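Local coordinates for protein ferredoxin--NADP reductase, apicoplast (Plasmodium falciparum, PDB 3JQR) that transfers electrons between ferredoxin and NADP(H) in the apicoplast through a bound FAD, and may serve the last step of isoprenoid precursor synthesis there, at residues Tyr10-Pro15 against Gly55-Tyr60; Val21-Leu26 against Tyr36-Asn41; Gln168-Phe173 against Ser205-Tyr210; Gly216-Asp221 against Phe246-Asn251. The protein carries 1 engineered substitution. One frame throughout, in Å; residues are numbered along the deposited sequence.

How the contacts relate
Contacts 1 and 2 belong to the FAD-binding half of the reductase, contacts 3 and 4 to its NADP(+)-binding half. In the first half, strands 16-25, 35-41 and 53-56 share one antiparallel sheet; the centres of contacts 1 and 2 are 19 Å apart, their nearest atoms about 5 Å. Contacts 3 and 4 sit at opposite ends of strand 211-217 of the parallel sheet, centres 31 Å apart. Contact 4 carries NADP(+)-binding residues, and its nearest atoms come within about 5 Å of contact 2, close to where the halves face each other. Side chains of Val12, Leu26 and Val217 lie about 8, 9 and 12 Å from the bound FAD.

Contact 1 of 4, residues Tyr10-Pro15 against Gly55-Tyr60; sequences YTVKNP and GIIPYY
Pro15 meets the phenol end of Tyr60 through CG and CD and Ile57 through CB, while Val12, three residues earlier in the same loop, also meets Ile57. The apolar contacts carry the pairing. Pro15 CG comes to 3.4 Å from Tyr60 CE1, approaching the ring obliquely, and Pro15 CD lies 3.6 Å from Tyr60 OH; proline and tyrosine cross at about a right angle. With chi1 at -167°, Tyr60 holds CG anti to its own N and reaches back to the proline. Ile57 works through the end of its long branch: CD1 touches Pro15 CB at 4.0 Å and Val12 CG1 at 4.1 Å, so one methyl serves both partners. This is the approach of the N-terminal loop, just before strand 16-25, to the exit of strand 53-56 in the antiparallel FAD-binding sheet, where Ile57 to Tyr60 form a type II beta turn. A weak bond lies within the loop, Lys13 N to Thr11 OG1 at 3.5 Å. Lys13 is an FAD-binding residue, and Ile57 packs on Ala100, another of them. Tyr152 of strand 150-157 touches Pro15 and stacks with the Tyr60 ring, which also makes a cation-pi contact with Arg98.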
loop_
_atom_site.group_PDB
_atom_site.type_symbol
_atom_site.label_atom_id
_atom_site.label_comp_id
_atom_site.label_asym_id
_atom_site.label_seq_id
_atom_site.Cartn_x
_atom_site.Cartn_y
_atom_site.Cartn_z
ATOM N N TYR A 10 -14.046 13.745 16.890
ATOM C CA TYR A 10 -13.820 14.790 15.895
ATOM C C TYR A 10 -13.787 14.186 14.497
ATOM O O TYR A 10 -13.088 13.203 14.251
ATOM C CB TYR A 10 -12.523 15.555 16.183
ATOM C CG TYR A 10 -12.489 16.144 17.570
ATOM C CD1 TYR A 10 -11.747 15.547 18.579
ATOM C CD2 TYR A 10 -13.226 17.280 17.883
ATOM C CE1 TYR A 10 -11.726 16.072 19.854
ATOM C CE2 TYR A 10 -13.212 17.811 19.156
ATOM C CZ TYR A 10 -12.460 17.203 20.138
ATOM O OH TYR A 10 -12.437 17.725 21.410
ATOM N N THR A 11 -14.553 14.777 13.586
ATOM C CA THR A 11 -14.637 14.281 12.219
ATOM C C THR A 11 -14.282 15.378 11.228
ATOM O O THR A 11 -13.913 16.483 11.622
ATOM C CB THR A 11 -16.045 13.750 11.900
ATOM O OG1 THR A 11 -17.002 14.806 12.057
ATOM C CG2 THR A 11 -16.404 12.603 12.832
ATOM N N VAL A 12 -14.389 15.074 9.940
ATOM C CA VAL A 12 -14.073 16.056 8.908
ATOM C C VAL A 12 -15.088 17.200 8.902
ATOM O O VAL A 12 -14.777 18.311 8.466
ATOM C CB VAL A 12 -13.968 15.412 7.505
ATOM C CG1 VAL A 12 -12.698 14.577 7.395
ATOM C CG2 VAL A 12 -15.199 14.568 7.210
ATOM N N LYS A 13 -16.294 16.935 9.398
ATOM C CA LYS A 13 -17.307 17.984 9.500
ATOM C C LYS A 13 -17.118 18.867 10.741
ATOM O O LYS A 13 -17.415 20.061 10.702
ATOM C CB LYS A 13 -18.731 17.410 9.424
ATOM C CG LYS A 13 -19.026 16.279 10.397
ATOM C CD LYS A 13 -20.403 15.675 10.137
ATOM C CE LYS A 13 -20.425 14.884 8.829
ATOM N NZ LYS A 13 -21.782 14.351 8.514
ATOM N N ASN A 14 -16.618 18.288 11.831
ATOM C CA ASN A 14 -16.266 19.078 13.018
ATOM C C ASN A 14 -14.879 18.748 13.579
ATOM O O ASN A 14 -14.759 18.083 14.608
ATOM C CB ASN A 14 -17.348 18.984 14.110
ATOM C CG ASN A 14 -17.348 17.645 14.837
ATOM O OD1 ASN A 14 -17.161 17.587 16.054
ATOM N ND2 ASN A 14 -17.568 16.567 14.095
ATOM N N PRO A 15 -13.822 19.227 12.901
ATOM C CA PRO A 15 -12.464 18.881 13.294
ATOM C C PRO A 15 -12.004 19.684 14.501
ATOM O O PRO A 15 -12.569 20.735 14.801
ATOM C CB PRO A 15 -11.642 19.259 12.062
ATOM C CG PRO A 15 -12.389 20.385 11.452
ATOM C CD PRO A 15 -13.849 20.177 11.776
ATOM N N GLY A 55 -6.443 11.809 12.638
ATOM C CA GLY A 55 -6.484 12.242 11.257
ATOM C C GLY A 55 -6.063 13.688 11.149
ATOM O O GLY A 55 -6.538 14.540 11.898
ATOM N N ILE A 56 -5.151 13.962 10.224
ATOM C CA ILE A 56 -4.773 15.326 9.905
ATOM C C ILE A 56 -5.402 15.710 8.570
ATOM O O ILE A 56 -5.243 14.996 7.580
ATOM C CB ILE A 56 -3.242 15.470 9.807
ATOM C CG1 ILE A 56 -2.595 15.228 11.172
ATOM C CG2 ILE A 56 -2.867 16.840 9.263
ATOM C CD1 ILE A 56 -1.088 15.336 11.163
ATOM N N ILE A 57 -6.129 16.825 8.541
ATOM C CA ILE A 57 -6.691 17.333 7.289
ATOM C C ILE A 57 -5.751 18.353 6.658
ATOM O O ILE A 57 -5.598 19.459 7.167
ATOM C CB ILE A 57 -8.061 18.001 7.496
ATOM C CG1 ILE A 57 -9.032 17.044 8.193
ATOM C CG2 ILE A 57 -8.635 18.463 6.159
ATOM C CD1 ILE A 57 -10.313 17.713 8.648
ATOM N N PRO A 58 -5.113 17.985 5.539
ATOM C CA PRO A 58 -4.212 18.926 4.889
ATOM C C PRO A 58 -4.951 20.146 4.335
ATOM O O PRO A 58 -5.994 20.004 3.694
ATOM C CB PRO A 58 -3.607 18.103 3.746
ATOM C CG PRO A 58 -3.827 16.682 4.128
ATOM C CD PRO A 58 -5.116 16.670 4.877
ATOM N N TYR A 59 -4.411 21.331 4.614
ATOM C CA TYR A 59 -4.890 22.592 4.037
ATOM C C TYR A 59 -6.256 23.074 4.523
ATOM O O TYR A 59 -6.889 23.900 3.864
ATOM C CB TYR A 59 -4.885 22.517 2.506
ATOM C CG TYR A 59 -3.533 22.181 1.928
ATOM C CD1 TYR A 59 -3.272 20.922 1.409
ATOM C CD2 TYR A 59 -2.510 23.118 1.920
ATOM C CE1 TYR A 59 -2.033 20.609 0.889
ATOM C CE2 TYR A 59 -1.268 22.815 1.401
ATOM C CZ TYR A 59 -1.036 21.560 0.888
ATOM O OH TYR A 59 0.200 21.259 0.371
ATOM N N TYR A 60 -6.715 22.576 5.667
ATOM C CA TYR A 60 -8.029 22.973 6.177
ATOM C C TYR A 60 -8.161 24.490 6.223
ATOM O O TYR A 60 -7.264 25.179 6.708
ATOM C CB TYR A 60 -8.280 22.390 7.569
ATOM C CG TYR A 60 -9.721 22.494 8.026
ATOM C CD1 TYR A 60 -10.607 21.443 7.829
ATOM C CD2 TYR A 60 -10.197 23.641 8.652
ATOM C CE1 TYR A 60 -11.922 21.527 8.245
ATOM C CE2 TYR A 60 -11.514 23.733 9.071
ATOM C CZ TYR A 60 -12.370 22.672 8.863
ATOM O OH TYR A 60 -13.681 22.746 9.272
#

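Contact 2 of 4, residues Val21-Leu26 against Tyr36-Asn41; sequences VDKINL and YHLEIN
Ile24 and His37 exchange a pair of backbone bonds, Ile24 N to His37 O at 3.0 Å and His37 N to Ile24 O at 2.7 Å. Glu39 N adds a nearly straight bond of 2.7 Å to Asp22 O, its N-H...O angle 175°. On the face that carries Asp22, Ile24, His37 and Glu39, His37 NE2 donates to Glu39 OE2 at 2.7 Å, almost in the imidazole plane but on the anti side of the carboxylate; His37 ND1 is bonded to Tyr225, so both ring nitrogens have partners and the ring's rotation is fixed. These strands form the antiparallel hairpin 16-25/35-41 of the FAD-binding barrel, and Val21 and Asp22 both face Glu39 in a classic beta bulge, though the place of Glu39 O is less sure. On the other face, the fully extended Lys23 lays CE over the centre of the Tyr36 ring, 3.7 Å from its centroid, a CH-pi contact. Lys23 NZ follows at 4.6 Å from that centroid, a cation-pi contact, while bonding carbonyls of Ile142 and Leu145. Asn25 OD1 lies over the opposite face of Tyr36. Lys23 CG also presses on Leu38 CD2 at 3.5 Å, and Leu26 CG packs against His37 CB.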
loop_
_atom_site.group_PDB
_atom_site.type_symbol
_atom_site.label_atom_id
_atom_site.label_comp_id
_atom_site.label_asym_id
_atom_site.label_seq_id
_atom_site.Cartn_x
_atom_site.Cartn_y
_atom_site.Cartn_z
ATOM N N VAL A 21 3.489 23.201 18.169
ATOM C CA VAL A 21 4.456 23.815 19.075
ATOM C C VAL A 21 5.886 23.424 18.724
ATOM O O VAL A 21 6.815 24.208 18.913
ATOM C CB VAL A 21 4.174 23.473 20.552
ATOM C CG1 VAL A 21 3.100 24.387 21.114
ATOM C CG2 VAL A 21 3.782 22.014 20.701
ATOM N N ASP A 22 6.066 22.215 18.205
ATOM C CA ASP A 22 7.398 21.774 17.824
ATOM C C ASP A 22 7.389 20.939 16.550
ATOM O O ASP A 22 6.467 20.161 16.306
ATOM C CB ASP A 22 8.051 20.988 18.963
ATOM C CG ASP A 22 9.539 21.264 19.081
ATOM O OD1 ASP A 22 10.055 22.091 18.300
ATOM O OD2 ASP A 22 10.188 20.661 19.962
ATOM N N LYS A 23 8.423 21.122 15.738
ATOM C CA LYS A 23 8.640 20.291 14.569
ATOM C C LYS A 23 10.122 19.965 14.476
ATOM O O LYS A 23 10.938 20.828 14.149
ATOM C CB LYS A 23 8.164 21.001 13.302
ATOM C CG LYS A 23 8.309 20.180 12.029
ATOM C CD LYS A 23 7.726 20.930 10.844
ATOM C CE LYS A 23 8.059 20.253 9.528
ATOM N NZ LYS A 23 7.778 21.157 8.380
ATOM N N ILE A 24 10.471 18.720 14.780
ATOM C CA ILE A 24 11.864 18.303 14.745
ATOM C C ILE A 24 12.086 17.063 13.886
ATOM O O ILE A 24 11.291 16.118 13.898
ATOM C CB ILE A 24 12.431 18.056 16.159
ATOM C CG1 ILE A 24 11.803 16.807 16.781
ATOM C CG2 ILE A 24 12.200 19.276 17.043
ATOM C CD1 ILE A 24 12.659 16.173 17.863
ATOM N N ASN A 25 13.178 17.092 13.134
ATOM C CA ASN A 25 13.616 15.967 12.332
ATOM C C ASN A 25 13.975 14.799 13.247
ATOM O O ASN A 25 14.755 14.961 14.184
ATOM C CB ASN A 25 14.833 16.390 11.506
ATOM C CG ASN A 25 15.030 15.544 10.269
ATOM O OD1 ASN A 25 14.103 15.338 9.485
ATOM N ND2 ASN A 25 16.250 15.059 10.078
ATOM N N LEU A 26 13.405 13.628 12.982
ATOM C CA LEU A 26 13.608 12.462 13.844
ATOM C C LEU A 26 14.818 11.605 13.475
ATOM O O LEU A 26 15.263 10.780 14.273
ATOM C CB LEU A 26 12.355 11.586 13.861
ATOM C CG LEU A 26 11.314 11.918 14.926
ATOM C CD1 LEU A 26 10.194 10.889 14.903
ATOM C CD2 LEU A 26 11.981 11.957 16.292
ATOM N N TYR A 36 9.496 13.794 10.418
ATOM C CA TYR A 36 9.310 14.849 11.403
ATOM C C TYR A 36 8.468 14.414 12.593
ATOM O O TYR A 36 7.405 13.808 12.442
ATOM C CB TYR A 36 8.681 16.092 10.768
ATOM C CG TYR A 36 9.581 16.806 9.789
ATOM C CD1 TYR A 36 9.339 16.738 8.425
ATOM C CD2 TYR A 36 10.672 17.548 10.226
ATOM C CE1 TYR A 36 10.152 17.387 7.522
ATOM C CE2 TYR A 36 11.496 18.203 9.327
ATOM C CZ TYR A 36 11.230 18.117 7.975
ATOM O OH TYR A 36 12.039 18.759 7.066
ATOM N N HIS A 37 8.968 14.733 13.777
ATOM C CA HIS A 37 8.178 14.665 14.986
ATOM C C HIS A 37 7.418 15.981 15.110
ATOM O O HIS A 37 8.000 17.058 14.965
ATOM C CB HIS A 37 9.089 14.467 16.194
ATOM C CG HIS A 37 8.364 14.462 17.502
ATOM N ND1 HIS A 37 7.562 13.416 17.903
ATOM C CD2 HIS A 37 8.325 15.373 18.503
ATOM C CE1 HIS A 37 7.055 13.684 19.092
ATOM N NE2 HIS A 37 7.502 14.864 19.480
ATOM N N LEU A 38 6.116 15.892 15.356
ATOM C CA LEU A 38 5.298 17.084 15.523
ATOM C C LEU A 38 4.730 17.148 16.932
ATOM O O LEU A 38 4.098 16.199 17.400
ATOM C CB LEU A 38 4.160 17.110 14.502
ATOM C CG LEU A 38 4.561 17.155 13.027
ATOM C CD1 LEU A 38 3.324 17.192 12.142
ATOM C CD2 LEU A 38 5.455 18.353 12.751
ATOM N N GLU A 39 4.961 18.268 17.606
ATOM C CA GLU A 39 4.419 18.493 18.937
ATOM C C GLU A 39 3.137 19.306 18.805
ATOM O O GLU A 39 3.178 20.494 18.484
ATOM C CB GLU A 39 5.436 19.256 19.786
ATOM C CG GLU A 39 6.848 18.678 19.732
ATOM C CD GLU A 39 7.317 18.118 21.067
ATOM O OE1 GLU A 39 7.689 18.923 21.952
ATOM O OE2 GLU A 39 7.331 16.879 21.229
ATOM N N ILE A 40 1.999 18.666 19.044
ATOM C CA ILE A 40 0.718 19.320 18.804
ATOM C C ILE A 40 -0.035 19.682 20.078
ATOM O O ILE A 40 -0.286 18.836 20.937
ATOM C CB ILE A 40 -0.191 18.472 17.902
ATOM C CG1 ILE A 40 0.525 18.139 16.592
ATOM C CG2 ILE A 40 -1.495 19.207 17.628
ATOM C CD1 ILE A 40 -0.294 17.289 15.650
ATOM N N ASN A 41 -0.396 20.956 20.175
ATOM C CA ASN A 41 -1.191 21.461 21.282
ATOM C C ASN A 41 -2.677 21.391 20.950
ATOM O O ASN A 41 -3.142 22.016 19.996
ATOM C CB ASN A 41 -0.780 22.899 21.610
ATOM C CG ASN A 41 -1.760 23.594 22.534
ATOM O OD1 ASN A 41 -2.359 22.971 23.410
ATOM N ND2 ASN A 41 -1.924 24.897 22.342
#

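Contact 3 of 4, residues Gln168-Phe173 against Ser205-Tyr210; sequences QKNTNF and SNYTGY
Tyr207 and Phe173 meet at an angle, the phenol oxygen of Tyr207 coming to the edge of the Phe173 ring near its plane, with OH 3.3 Å from Phe173 CD1. That hydroxyl is also the donor of a short bond, Tyr207 OH to Thr171 O at 2.6 Å, arriving almost in line with the C=O. A chi1 of 168°, which turns CG away from the tyrosine's backbone N, carries the ring across to segment 168-173; Gly209 N sits 3.5 Å above the middle of one face of the Tyr207 ring. The second side chain that reaches across is Asn170, the first residue to leave the short helix, with positive phi. Its OD1 accepts from Thr208 N at 2.8 Å, the donor standing 39° out of the amide's carbonyl plane, and takes a weak second bond from Thr208 OG1, so one amide oxygen takes one good and one weak bond from the same residue. Gly209 passes close to the carbonyls, its CA 3.5 Å from Asn170 O in a CA-H...O contact. Beyond it, Phe173 N bonds to Tyr210 O at 2.9 Å, beginning the parallel pairing of strands 173-178 and 211-217. The loop after helix 166-169 enters the sheet beside the loop that follows helix 183-192, with Phe173 also touching Glu280 and Tyr282 of strand 280-285.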
loop_
_atom_site.group_PDB
_atom_site.type_symbol
_atom_site.label_atom_id
_atom_site.label_comp_id
_atom_site.label_asym_id
_atom_site.label_seq_id
_atom_site.Cartn_x
_atom_site.Cartn_y
_atom_site.Cartn_z
ATOM N N GLN A 168 -2.082 -4.729 35.512
ATOM C CA GLN A 168 -2.490 -5.615 36.597
ATOM C C GLN A 168 -1.978 -7.037 36.372
ATOM O O GLN A 168 -1.410 -7.649 37.276
ATOM C CB GLN A 168 -4.018 -5.627 36.736
ATOM C CG GLN A 168 -4.547 -6.415 37.935
ATOM C CD GLN A 168 -4.982 -5.524 39.091
ATOM O OE1 GLN A 168 -5.114 -5.979 40.229
ATOM N NE2 GLN A 168 -5.215 -4.247 38.799
ATOM N N LYS A 169 -2.180 -7.557 35.164
ATOM C CA LYS A 169 -1.828 -8.943 34.858
ATOM C C LYS A 169 -0.354 -9.136 34.493
ATOM O O LYS A 169 0.108 -10.268 34.348
ATOM C CB LYS A 169 -2.714 -9.492 33.734
ATOM C CG LYS A 169 -4.207 -9.335 33.973
ATOM C CD LYS A 169 -4.956 -10.620 33.639
ATOM C CE LYS A 169 -4.885 -10.966 32.158
ATOM N NZ LYS A 169 -6.027 -10.388 31.392
ATOM N N ASN A 170 0.376 -8.033 34.346
ATOM C CA ASN A 170 1.771 -8.079 33.897
ATOM C C ASN A 170 1.939 -8.789 32.552
ATOM O O ASN A 170 2.900 -9.528 32.347
ATOM C CB ASN A 170 2.671 -8.731 34.950
ATOM C CG ASN A 170 2.777 -7.907 36.219
ATOM O OD1 ASN A 170 3.158 -6.736 36.187
ATOM N ND2 ASN A 170 2.440 -8.519 37.347
ATOM N N THR A 171 0.999 -8.548 31.644
ATOM C CA THR A 171 1.021 -9.145 30.310
ATOM C C THR A 171 2.373 -8.986 29.613
ATOM O O THR A 171 2.988 -7.923 29.675
ATOM C CB THR A 171 -0.064 -8.512 29.422
ATOM O OG1 THR A 171 -1.321 -8.539 30.110
ATOM C CG2 THR A 171 -0.187 -9.262 28.105
ATOM N N ASN A 172 2.831 -10.045 28.951
ATOM C CA ASN A 172 4.057 -9.994 28.157
ATOM C C ASN A 172 3.763 -9.569 26.719
ATOM O O ASN A 172 2.686 -9.852 26.197
ATOM C CB ASN A 172 4.754 -11.353 28.164
ATOM C CG ASN A 172 5.079 -11.835 29.564
ATOM O OD1 ASN A 172 4.668 -12.920 29.969
ATOM N ND2 ASN A 172 5.811 -11.023 30.314
ATOM N N PHE A 173 4.722 -8.906 26.075
ATOM C CA PHE A 173 4.490 -8.342 24.748
ATOM C C PHE A 173 5.592 -8.627 23.739
ATOM O O PHE A 173 6.776 -8.602 24.070
ATOM C CB PHE A 173 4.322 -6.822 24.831
ATOM C CG PHE A 173 3.068 -6.384 25.531
ATOM C CD1 PHE A 173 3.121 -5.868 26.817
ATOM C CD2 PHE A 173 1.838 -6.481 24.901
ATOM C CE1 PHE A 173 1.968 -5.463 27.462
ATOM C CE2 PHE A 173 0.680 -6.075 25.541
ATOM C CZ PHE A 173 0.744 -5.567 26.823
ATOM N N SER A 205 5.186 1.780 36.146
ATOM C CA SER A 205 6.240 1.579 37.134
ATOM C C SER A 205 5.914 0.444 38.109
ATOM O O SER A 205 6.733 0.090 38.955
ATOM C CB SER A 205 6.539 2.880 37.883
ATOM O OG SER A 205 5.346 3.580 38.193
ATOM N N ASN A 206 4.712 -0.117 37.988
ATOM C CA ASN A 206 4.385 -1.371 38.670
ATOM C C ASN A 206 4.046 -2.485 37.674
ATOM O O ASN A 206 3.496 -3.525 38.043
ATOM C CB ASN A 206 3.281 -1.191 39.723
ATOM C CG ASN A 206 2.003 -0.622 39.147
ATOM O OD1 ASN A 206 2.033 0.237 38.267
ATOM N ND2 ASN A 206 0.868 -1.094 39.649
ATOM N N TYR A 207 4.382 -2.249 36.408
ATOM C CA TYR A 207 4.329 -3.281 35.378
ATOM C C TYR A 207 5.643 -4.051 35.409
ATOM O O TYR A 207 6.716 -3.456 35.306
ATOM C CB TYR A 207 4.112 -2.649 33.998
ATOM C CG TYR A 207 4.333 -3.586 32.825
ATOM C CD1 TYR A 207 5.560 -3.634 32.171
ATOM C CD2 TYR A 207 3.317 -4.417 32.368
ATOM C CE1 TYR A 207 5.767 -4.488 31.097
ATOM C CE2 TYR A 207 3.516 -5.273 31.295
ATOM C CZ TYR A 207 4.740 -5.304 30.664
ATOM O OH TYR A 207 4.939 -6.155 29.601
ATOM N N THR A 208 5.565 -5.368 35.566
ATOM C CA THR A 208 6.770 -6.191 35.654
ATOM C C THR A 208 6.796 -7.307 34.608
ATOM O O THR A 208 7.418 -8.349 34.812
ATOM C CB THR A 208 6.941 -6.807 37.060
ATOM O OG1 THR A 208 5.924 -7.791 37.285
ATOM C CG2 THR A 208 6.846 -5.731 38.128
ATOM N N GLY A 209 6.116 -7.077 33.488
ATOM C CA GLY A 209 6.085 -8.045 32.394
ATOM C C GLY A 209 7.257 -7.881 31.447
ATOM O O GLY A 209 8.036 -6.935 31.568
ATOM N N TYR A 210 7.386 -8.803 30.497
ATOM C CA TYR A 210 8.511 -8.766 29.568
ATOM C C TYR A 210 8.111 -8.348 28.153
ATOM O O TYR A 210 7.146 -8.868 27.589
ATOM C CB TYR A 210 9.249 -10.107 29.545
ATOM C CG TYR A 210 10.659 -9.984 29.019
ATOM C CD1 TYR A 210 11.686 -9.532 29.837
ATOM C CD2 TYR A 210 10.962 -10.300 27.700
ATOM C CE1 TYR A 210 12.979 -9.405 29.361
ATOM C CE2 TYR A 210 12.254 -10.178 27.215
ATOM C CZ TYR A 210 13.255 -9.730 28.051
ATOM O OH TYR A 210 14.538 -9.608 27.576
#

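Contact 4 of 4, residues Gly216-Asp221 against Phe246-Asn251; sequences GVYNED and FSYKQN
Tyr218 lays its ring against the backbone of Tyr248, whose CA stands 3.6 Å from the centroid of the Tyr218 ring in a CH-pi contact. This is the tight part. Gln250 N comes up at the edge of the same ring. Beside it the Tyr248 ring turns its own edge toward the Tyr218 face, a T-shaped pair with planes at 73°, and Tyr218 O sits over one face of the Tyr248 ring, toward its rim. Backbone bonds join the strand ends and the loops that leave them: Ser247 N to Val217 O at 3.0 Å, and Tyr248 N to Tyr218 O at 2.7 Å. Phe246 fills the other flank, CD2 at 3.7 Å from Val217 CG2 and its face under Glu220 N. The outer side is looser: a water joins Glu220 N (2.8 Å) and Tyr248 OH (3.0 Å), and of the Glu220 side chain, CB is the part near the Phe246 ring, 4.1 Å from Phe246 CZ. Ser247 OG accepts from Lys249 N at 3.2 Å, an ST turn, and bonds to Thr255 of the following helix. Val217, Tyr218 and Ser247 bind NADP(+) in this protein, and the two loops leave the C-terminal ends of parallel strands 211-217 and 240-246, where nucleotide-binding alpha/beta domains characteristically hold their dinucleotide.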
loop_
_atom_site.group_PDB
_atom_site.type_symbol
_atom_site.label_atom_id
_atom_site.label_comp_id
_atom_site.label_asym_id
_atom_site.label_seq_id
_atom_site.Cartn_x
_atom_site.Cartn_y
_atom_site.Cartn_z
ATOM N N GLY A 216 12.672 -2.840 12.204
ATOM C CA GLY A 216 13.455 -2.769 10.976
ATOM C C GLY A 216 13.453 -1.391 10.341
ATOM O O GLY A 216 12.403 -0.767 10.196
ATOM N N VAL A 217 14.636 -0.917 9.958
ATOM C CA VAL A 217 14.780 0.387 9.315
ATOM C C VAL A 217 15.956 0.378 8.332
ATOM O O VAL A 217 16.744 -0.567 8.309
ATOM C CB VAL A 217 14.982 1.513 10.354
ATOM C CG1 VAL A 217 13.709 1.720 11.168
ATOM C CG2 VAL A 217 16.161 1.196 11.266
ATOM N N TYR A 218 16.074 1.426 7.522
ATOM C CA TYR A 218 17.149 1.490 6.534
ATOM C C TYR A 218 18.511 1.266 7.187
ATOM O O TYR A 218 19.237 0.341 6.825
ATOM C CB TYR A 218 17.129 2.823 5.775
ATOM C CG TYR A 218 18.163 2.909 4.670
ATOM C CD1 TYR A 218 17.846 2.552 3.363
ATOM C CD2 TYR A 218 19.457 3.340 4.934
ATOM C CE1 TYR A 218 18.789 2.625 2.351
ATOM C CE2 TYR A 218 20.407 3.415 3.929
ATOM C CZ TYR A 218 20.066 3.057 2.640
ATOM O OH TYR A 218 21.007 3.132 1.639
ATOM N N ASN A 219 18.849 2.119 8.151
ATOM C CA ASN A 219 20.114 2.010 8.873
ATOM C C ASN A 219 20.006 2.588 10.285
ATOM O O ASN A 219 18.918 2.956 10.728
ATOM C CB ASN A 219 21.242 2.691 8.093
ATOM C CG ASN A 219 21.000 4.173 7.898
ATOM O OD1 ASN A 219 20.033 4.729 8.422
ATOM N ND2 ASN A 219 21.879 4.824 7.146
ATOM N N GLU A 220 21.131 2.667 10.988
ATOM C CA GLU A 220 21.133 3.144 12.371
ATOM C C GLU A 220 20.508 4.534 12.509
ATOM O O GLU A 220 19.672 4.762 13.384
ATOM C CB GLU A 220 22.555 3.128 12.946
ATOM C CG GLU A 220 22.664 3.692 14.356
ATOM C CD GLU A 220 23.929 3.251 15.071
ATOM O OE1 GLU A 220 24.401 2.124 14.812
ATOM O OE2 GLU A 220 24.447 4.029 15.899
ATOM N N ASP A 221 20.912 5.452 11.633
ATOM C CA ASP A 221 20.418 6.829 11.662
ATOM C C ASP A 221 18.940 6.970 11.281
ATOM O O ASP A 221 18.399 8.075 11.290
ATOM C CB ASP A 221 21.275 7.721 10.758
ATOM C CG ASP A 221 22.595 8.109 11.397
ATOM O OD1 ASP A 221 23.007 7.440 12.369
ATOM O OD2 ASP A 221 23.219 9.085 10.928
ATOM N N PHE A 246 18.569 -3.631 10.203
ATOM C CA PHE A 246 18.851 -2.651 9.165
ATOM C C PHE A 246 18.854 -3.326 7.794
ATOM O O PHE A 246 19.424 -4.403 7.627
ATOM C CB PHE A 246 20.192 -1.967 9.434
ATOM C CG PHE A 246 20.314 -1.402 10.822
ATOM C CD1 PHE A 246 21.296 -1.854 11.689
ATOM C CD2 PHE A 246 19.437 -0.422 11.263
ATOM C CE1 PHE A 246 21.406 -1.334 12.965
ATOM C CE2 PHE A 246 19.541 0.101 12.538
ATOM C CZ PHE A 246 20.525 -0.356 13.391
ATOM N N SER A 247 18.209 -2.689 6.821
ATOM C CA SER A 247 18.098 -3.252 5.476
ATOM C C SER A 247 19.050 -2.586 4.484
ATOM O O SER A 247 19.615 -3.247 3.613
ATOM C CB SER A 247 16.661 -3.127 4.967
ATOM O OG SER A 247 16.272 -1.768 4.885
ATOM N N TYR A 248 19.225 -1.276 4.626
ATOM C CA TYR A 248 19.965 -0.481 3.648
ATOM C C TYR A 248 19.265 -0.555 2.294
ATOM O O TYR A 248 19.886 -0.395 1.243
ATOM C CB TYR A 248 21.422 -0.935 3.549
ATOM C CG TYR A 248 22.128 -0.974 4.885
ATOM C CD1 TYR A 248 22.276 -2.169 5.575
ATOM C CD2 TYR A 248 22.632 0.185 5.465
ATOM C CE1 TYR A 248 22.912 -2.213 6.799
ATOM C CE2 TYR A 248 23.270 0.150 6.690
ATOM C CZ TYR A 248 23.406 -1.051 7.352
ATOM O OH TYR A 248 24.040 -1.098 8.573
ATOM N N LYS A 249 17.962 -0.812 2.344
ATOM C CA LYS A 249 17.105 -0.790 1.168
ATOM C C LYS A 249 15.943 0.163 1.430
ATOM O O LYS A 249 15.182 -0.032 2.378
ATOM C CB LYS A 249 16.554 -2.188 0.879
ATOM C CG LYS A 249 17.613 -3.257 0.680
ATOM C CD LYS A 249 18.460 -2.979 -0.552
ATOM C CE LYS A 249 19.402 -4.136 -0.841
ATOM N NZ LYS A 249 20.253 -4.454 0.338
ATOM N N GLN A 250 15.807 1.191 0.596
ATOM C CA GLN A 250 14.723 2.160 0.755
ATOM C C GLN A 250 13.363 1.551 0.434
ATOM O O GLN A 250 12.328 2.045 0.878
ATOM C CB GLN A 250 14.966 3.396 -0.110
ATOM C CG GLN A 250 15.987 4.355 0.477
ATOM C CD GLN A 250 16.318 5.496 -0.460
ATOM O OE1 GLN A 250 17.455 5.625 -0.914
ATOM N NE2 GLN A 250 15.326 6.327 -0.761
ATOM N N ASN A 251 13.376 0.478 -0.344
ATOM C CA ASN A 251 12.161 -0.255 -0.663
ATOM C C ASN A 251 11.632 -0.982 0.572
ATOM O O ASN A 251 12.400 -1.599 1.311
ATOM C CB ASN A 251 12.438 -1.253 -1.785
ATOM C CG ASN A 251 11.213 -2.040 -2.178
ATOM O OD1 ASN A 251 10.345 -1.544 -2.896
ATOM N ND2 ASN A 251 11.136 -3.282 -1.714
HETATM O O HOH W 1 23.458 1.454 10.016
#